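PDB 3RCY: mandelate racemase/muconate lactonizing enzyme-like protein from Roseovarius sp. TM1035, which probably catalyses a magnesium-dependent reaction on a carboxylate substrate through an enolate intermediate, as enzymes of the enolase superfamily do. Local coordinates for residues G119-P124 against P360-G365. Numbering follows the deposited sequence.
Sequences GGKMNP and PPEAPG
In this enolase-superfamily chain, the loop leading into strand 126-131, the first strand of the barrel domain, meets the loop that follows strand 357-358 through Lys121, Glu362 and the ring of Pro360. The contact illustrates how one salt bridge, backed by the packing of a proline ring, can join two irregular loops. Lys121 NZ lies 3.0 Å from Glu362 OE2, approaching almost in line with the CD-OE2 bond, the lysine chain running roughly perpendicular to the glutamate. An extended start (chi1 -172°) and a bend at chi3 (-81°) carry NZ to that oxygen, while a bend at chi2 of Glu362 brings the carboxylate nearer. With alanine at Lys121, the Glu362 carboxylate would probably lose this positive mate and be freer to turn. Beside the charged pair, ring carbons of Pro360 pack closely on backbone carbonyls: CG is 3.3 Å from Asn123 O, and CD is 3.2 Å from Pro124 O. Trp115 touches Lys121, Pro360 and Glu362 alike. Asn123 points its amide elsewhere, ND2 donating to the carbonyls of Ala326 and Ile329. Pro360 also rests on Ala327 of helix 316-327, so the joined loops lie against the end of that helix, next to the antiparallel pairing of strands 126-131 and 357-358.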
ATOM      1  N   GLY A 119       2.178   1.578 -37.961  1.00 12.06           N
ATOM      2  CA  GLY A 119       2.598   0.212 -37.597  1.00 12.29           C
ATOM      3  C   GLY A 119       1.874  -0.830 -38.429  1.00 12.53           C
ATOM      4  O   GLY A 119       2.000  -2.042 -38.182  1.00 12.12           O
ATOM      5  N   GLY A 120       1.095  -0.356 -39.402  1.00 12.69           N
ATOM      6  CA  GLY A 120       0.426  -1.235 -40.359  1.00 13.67           C
ATOM      7  C   GLY A 120      -0.893  -1.826 -39.880  1.00 14.83           C
ATOM      8  O   GLY A 120      -1.471  -1.382 -38.884  1.00 14.52           O
ATOM      9  N   LYS A 121      -1.369  -2.836 -40.593  1.00 16.48           N
ATOM     10  CA  LYS A 121      -2.693  -3.371 -40.332  1.00 18.48           C
ATOM     11  C   LYS A 121      -2.650  -4.453 -39.268  1.00 18.19           C
ATOM     12  O   LYS A 121      -1.931  -5.446 -39.412  1.00 18.48           O
ATOM     13  CB  LYS A 121      -3.308  -3.923 -41.619  1.00 20.75           C
ATOM     14  CG  LYS A 121      -4.778  -4.335 -41.488  1.00 29.80           C
ATOM     15  CD  LYS A 121      -5.290  -4.932 -42.787  1.00 24.11           C
ATOM     16  CE  LYS A 121      -5.658  -3.842 -43.775  1.00 30.14           C
ATOM     17  NZ  LYS A 121      -5.549  -4.345 -45.176  1.00 26.71           N
ATOM     18  N   MET A 122      -3.410  -4.251 -38.197  1.00 17.62           N
ATOM     19  CA  MET A 122      -3.685  -5.324 -37.240  1.00 17.49           C
ATOM     20  C   MET A 122      -5.039  -5.966 -37.518  1.00 17.16           C
ATOM     21  O   MET A 122      -5.209  -7.171 -37.341  1.00 17.44           O
ATOM     22  CB  MET A 122      -3.672  -4.812 -35.792  1.00 17.24           C
ATOM     23  CG  MET A 122      -2.318  -4.842 -35.096  1.00 15.25           C
ATOM     24  SD  MET A 122      -1.383  -6.391 -35.229  1.00 18.81           S
ATOM     25  CE  MET A 122      -2.505  -7.599 -34.548  1.00 14.70           C
ATOM     26  N   ASN A 123      -6.000  -5.149 -37.938  1.00 16.20           N
ATOM     27  CA  ASN A 123      -7.400  -5.555 -37.971  1.00 16.57           C
ATOM     28  C   ASN A 123      -8.063  -5.360 -39.332  1.00 17.87           C
ATOM     29  O   ASN A 123      -8.457  -4.239 -39.669  1.00 18.12           O
ATOM     30  CB  ASN A 123      -8.181  -4.795 -36.892  1.00 15.62           C
ATOM     31  CG  ASN A 123      -7.512  -4.881 -35.545  1.00 20.81           C
ATOM     32  OD1 ASN A 123      -7.427  -5.958 -34.967  1.00 15.30           O
ATOM     33  ND2 ASN A 123      -6.999  -3.755 -35.051  1.00 14.48           N
ATOM     34  N   PRO A 124      -8.200  -6.452 -40.108  1.00 19.00           N
ATOM     35  CA  PRO A 124      -8.876  -6.402 -41.413  1.00 19.88           C
ATOM     36  C   PRO A 124     -10.359  -6.003 -41.311  1.00 20.28           C
ATOM     37  O   PRO A 124     -10.901  -5.454 -42.262  1.00 20.66           O
ATOM     38  CB  PRO A 124      -8.727  -7.832 -41.953  1.00 20.29           C
ATOM     39  CG  PRO A 124      -7.600  -8.438 -41.179  1.00 26.99           C
ATOM     40  CD  PRO A 124      -7.664  -7.796 -39.816  1.00 19.60           C
ATOM     41  N   PRO A 360     -11.070  -1.209 -42.933  1.00 18.66           N
ATOM     42  CA  PRO A 360     -10.138  -0.086 -43.104  1.00 18.90           C
ATOM     43  C   PRO A 360     -10.026   0.293 -44.577  1.00 18.93           C
ATOM     44  O   PRO A 360      -9.860  -0.596 -45.421  1.00 19.29           O
ATOM     45  CB  PRO A 360      -8.805  -0.659 -42.613  1.00 18.91           C
ATOM     46  CG  PRO A 360      -9.200  -1.718 -41.637  1.00 20.53           C
ATOM     47  CD  PRO A 360     -10.455  -2.324 -42.191  1.00 18.79           C
ATOM     48  N   PRO A 361     -10.146   1.597 -44.895  1.00 18.58           N
ATOM     49  CA  PRO A 361     -10.020   2.020 -46.293  1.00 18.71           C
ATOM     50  C   PRO A 361      -8.593   1.872 -46.815  1.00 18.56           C
ATOM     51  O   PRO A 361      -7.625   1.964 -46.039  1.00 18.19           O
ATOM     52  CB  PRO A 361     -10.449   3.493 -46.267  1.00 18.86           C
ATOM     53  CG  PRO A 361     -10.339   3.924 -44.865  1.00 16.21           C
ATOM     54  CD  PRO A 361     -10.557   2.705 -44.014  1.00 18.36           C
ATOM     55  N   GLU A 362      -8.477   1.628 -48.119  1.00 18.44           N
ATOM     56  CA  GLU A 362      -7.187   1.394 -48.763  1.00 18.71           C
ATOM     57  C   GLU A 362      -6.645   2.625 -49.493  1.00 18.72           C
ATOM     58  O   GLU A 362      -5.460   2.654 -49.839  1.00 18.81           O
ATOM     59  CB  GLU A 362      -7.274   0.204 -49.735  1.00 19.26           C
ATOM     60  CG  GLU A 362      -7.486  -1.159 -49.063  1.00 22.63           C
ATOM     61  CD  GLU A 362      -6.276  -1.639 -48.244  1.00 20.09           C
ATOM     62  OE1 GLU A 362      -5.117  -1.298 -48.582  1.00 22.53           O
ATOM     63  OE2 GLU A 362      -6.500  -2.365 -47.253  1.00 22.64           O
ATOM     64  N   ALA A 363      -7.503   3.624 -49.723  1.00 18.38           N
ATOM     65  CA  ALA A 363      -7.106   4.874 -50.387  1.00 18.47           C
ATOM     66  C   ALA A 363      -6.132   5.699 -49.522  1.00 18.52           C
ATOM     67  O   ALA A 363      -6.016   5.452 -48.319  1.00 18.73           O
ATOM     68  CB  ALA A 363      -8.341   5.702 -50.744  1.00 18.68           C
ATOM     69  N   PRO A 364      -5.423   6.680 -50.128  1.00 17.99           N
ATOM     70  CA  PRO A 364      -4.422   7.432 -49.358  1.00 17.26           C
ATOM     71  C   PRO A 364      -5.037   8.315 -48.275  1.00 16.78           C
ATOM     72  O   PRO A 364      -6.218   8.665 -48.370  1.00 17.31           O
ATOM     73  CB  PRO A 364      -3.736   8.299 -50.422  1.00 17.63           C
ATOM     74  CG  PRO A 364      -4.063   7.648 -51.729  1.00 24.85           C
ATOM     75  CD  PRO A 364      -5.424   7.071 -51.550  1.00 17.98           C
ATOM     76  N   GLY A 365      -4.250   8.653 -47.250  1.00 15.10           N
ATOM     77  CA  GLY A 365      -4.720   9.527 -46.178  1.00 14.45           C
ATOM     78  C   GLY A 365      -5.824   8.885 -45.359  1.00 13.97           C
ATOM     79  O   GLY A 365      -5.795   7.675 -45.107  1.00 13.66           O
TER